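Local coordinates for protein profilin-1A (Acanthamoeba castellanii, PDB 1ACF) that binds monomeric actin one to one, promoting or preventing its polymerization according to concentration, and binds the phosphoinositide PIP2, at residues G59-A63 / G64-V68. Residues are numbered along the deposited sequence; the frame is centred on the assembly and turned at random.
Sequences GFDLA and GVHYV
Phe60 and Tyr67 face each other as an antiparallel hydrogen-bonded pair near the open end of a tight beta hairpin, with Phe60 N bonded to Tyr67 O and Tyr67 N to Phe60 O (2.8 Å). Leu62 and Val65 form the second such pair and end a type I' turn whose corners, Ala63 and Gly64, both have positive phi. Leu62 N to Val65 O is nearly straight at hydrogen (170°), whereas Val65 N reaches Leu62 O from above the carbonyl plane. Between them, Asp61 and His66 form a non-hydrogen-bonded pair, their CA atoms 4.5 Å apart, and their side chains share one face of the hairpin. There His66 ND1 donates to Asp61 OD1 over 2.6 Å, meeting the oxygen nearly along its C-O axis but bent at hydrogen (131°). The carboxylate stands almost perpendicular to the imidazole, and Asp61 OD1 sits at the ring's edge, somewhat out of its plane. With its CG anti to the backbone N (chi1 -175°), His66 lays its imidazole alongside the first strand, one face over Phe60 N and His66 NE2 3.7 Å from Gly59 CA. On the opposite face, Tyr67 CB sits over the rim of the Phe60 ring, while Leu62 CB touches Tyr67 CE1 at 4.2 Å. Val65 CG1 lies over one face of the tyrosine ring, toward its rim, and a water at the edge links Tyr67 OH to Leu62 O, which accepts from both Val65 N and the water. Helix 53-58 leads into the hairpin at Gly59, where a weak hydrogen bond joins His66 NE2 and Gly58 O. Strand 60-62 is outermost on this side of profilin's antiparallel sheet; helix 39-50 meets Asp61 and Leu62 through Gln41, and Phe60 and Tyr67 reach inward to Val86 of strand 84-90.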
ATOM      1  N   GLY A  59       1.385  15.013   2.176  1.00 15.02           N
ATOM      2  CA  GLY A  59       0.826  13.743   2.666  1.00 14.88           C
ATOM      3  C   GLY A  59      -0.056  13.180   1.540  1.00 16.34           C
ATOM      4  O   GLY A  59      -0.100  13.778   0.430  1.00 17.16           O
ATOM      5  N   PHE A  60      -0.772  12.095   1.801  1.00 14.02           N
ATOM      6  CA  PHE A  60      -1.662  11.467   0.797  1.00 11.39           C
ATOM      7  C   PHE A  60      -2.908  10.864   1.444  1.00  8.56           C
ATOM      8  O   PHE A  60      -2.941  10.477   2.611  1.00  7.69           O
ATOM      9  CB  PHE A  60      -0.921  10.355  -0.010  1.00  9.54           C
ATOM     10  CG  PHE A  60      -0.152   9.316   0.782  1.00  6.85           C
ATOM     11  CD1 PHE A  60       0.959   9.659   1.559  1.00  2.00           C
ATOM     12  CD2 PHE A  60      -0.532   7.978   0.733  1.00  5.17           C
ATOM     13  CE1 PHE A  60       1.682   8.729   2.266  1.00  2.85           C
ATOM     14  CE2 PHE A  60       0.182   7.031   1.440  1.00  7.37           C
ATOM     15  CZ  PHE A  60       1.283   7.385   2.236  1.00  2.00           C
ATOM     16  N   ASP A  61      -3.882  10.623   0.615  1.00 10.85           N
ATOM     17  CA  ASP A  61      -5.159  10.034   0.933  1.00 15.03           C
ATOM     18  C   ASP A  61      -5.383   8.602   0.459  1.00 12.12           C
ATOM     19  O   ASP A  61      -5.355   8.307  -0.727  1.00 13.04           O
ATOM     20  CB  ASP A  61      -6.314  10.911   0.349  1.00 16.71           C
ATOM     21  CG  ASP A  61      -6.442  12.238   1.082  1.00 22.10           C
ATOM     22  OD1 ASP A  61      -5.671  12.567   2.003  1.00 18.96           O
ATOM     23  OD2 ASP A  61      -7.358  12.978   0.640  1.00 22.09           O
ATOM     24  N   LEU A  62      -5.761   7.774   1.403  1.00 12.30           N
ATOM     25  CA  LEU A  62      -6.169   6.384   1.087  1.00 17.17           C
ATOM     26  C   LEU A  62      -7.498   6.154   1.853  1.00 17.79           C
ATOM     27  O   LEU A  62      -7.548   6.283   3.073  1.00 17.95           O
ATOM     28  CB  LEU A  62      -5.075   5.369   1.269  1.00 21.81           C
ATOM     29  CG  LEU A  62      -4.059   5.022   0.187  1.00 25.84           C
ATOM     30  CD1 LEU A  62      -4.581   5.277  -1.232  1.00 21.08           C
ATOM     31  CD2 LEU A  62      -2.722   5.738   0.386  1.00 26.73           C
ATOM     32  N   ALA A  63      -8.559   5.895   1.106  1.00 18.43           N
ATOM     33  CA  ALA A  63      -9.888   5.602   1.594  1.00 20.01           C
ATOM     34  C   ALA A  63     -10.263   6.444   2.801  1.00 21.23           C
ATOM     35  O   ALA A  63     -10.472   5.901   3.913  1.00 24.01           O
ATOM     36  CB  ALA A  63      -9.960   4.093   1.929  1.00 16.28           C
ATOM     37  N   GLY A  64     -10.304   7.764   2.642  1.00 21.59           N
ATOM     38  CA  GLY A  64     -10.687   8.625   3.767  1.00 19.72           C
ATOM     39  C   GLY A  64      -9.692   8.941   4.840  1.00 19.49           C
ATOM     40  O   GLY A  64      -9.990   9.807   5.718  1.00 21.45           O
ATOM     41  N   VAL A  65      -8.512   8.319   4.860  1.00 13.89           N
ATOM     42  CA  VAL A  65      -7.537   8.696   5.864  1.00 12.49           C
ATOM     43  C   VAL A  65      -6.420   9.500   5.214  1.00 13.26           C
ATOM     44  O   VAL A  65      -5.852   9.063   4.180  1.00 18.46           O
ATOM     45  CB  VAL A  65      -6.974   7.481   6.605  1.00 12.42           C
ATOM     46  CG1 VAL A  65      -6.091   7.943   7.742  1.00  7.45           C
ATOM     47  CG2 VAL A  65      -8.019   6.476   6.989  1.00 12.02           C
ATOM     48  N   HIS A  66      -6.099  10.616   5.779  1.00 10.19           N
ATOM     49  CA  HIS A  66      -4.964  11.397   5.257  1.00  8.36           C
ATOM     50  C   HIS A  66      -3.754  11.057   6.120  1.00 11.74           C
ATOM     51  O   HIS A  66      -3.640  11.302   7.346  1.00 12.67           O
ATOM     52  CB  HIS A  66      -5.197  12.875   5.220  1.00 10.10           C
ATOM     53  CG  HIS A  66      -4.135  13.734   4.605  1.00 10.83           C
ATOM     54  ND1 HIS A  66      -4.218  14.251   3.326  1.00 14.34           N
ATOM     55  CD2 HIS A  66      -2.970  14.202   5.148  1.00 11.73           C
ATOM     56  CE1 HIS A  66      -3.145  14.970   3.074  1.00 10.01           C
ATOM     57  NE2 HIS A  66      -2.401  14.939   4.151  1.00 12.84           N
ATOM     58  N   TYR A  67      -2.761  10.472   5.455  1.00 10.81           N
ATOM     59  CA  TYR A  67      -1.512  10.115   6.090  1.00  9.72           C
ATOM     60  C   TYR A  67      -0.413  11.111   5.730  1.00  7.62           C
ATOM     61  O   TYR A  67      -0.453  11.751   4.692  1.00  8.91           O
ATOM     62  CB  TYR A  67      -1.060   8.744   5.538  1.00  9.46           C
ATOM     63  CG  TYR A  67      -2.020   7.631   5.858  1.00  4.31           C
ATOM     64  CD1 TYR A  67      -3.064   7.367   4.987  1.00  8.58           C
ATOM     65  CD2 TYR A  67      -1.783   6.801   6.952  1.00  6.70           C
ATOM     66  CE1 TYR A  67      -3.954   6.312   5.228  1.00  9.69           C
ATOM     67  CE2 TYR A  67      -2.674   5.767   7.218  1.00 11.24           C
ATOM     68  CZ  TYR A  67      -3.726   5.527   6.360  1.00  9.14           C
ATOM     69  OH  TYR A  67      -4.581   4.479   6.625  1.00 15.20           O
ATOM     70  N   VAL A  68       0.551  11.202   6.594  1.00 10.93           N
ATOM     71  CA  VAL A  68       1.711  12.065   6.324  1.00 12.19           C
ATOM     72  C   VAL A  68       2.793  11.058   5.926  1.00 12.47           C
ATOM     73  O   VAL A  68       2.809   9.979   6.509  1.00 10.12           O
ATOM     74  CB  VAL A  68       2.107  13.039   7.433  1.00 16.28           C
ATOM     75  CG1 VAL A  68       0.919  13.928   7.817  1.00 17.59           C
ATOM     76  CG2 VAL A  68       2.787  12.404   8.624  1.00 16.11           C
TER
HETATM   77  O   HOH W   1      -6.873   4.108   4.757  1.00  8.46           O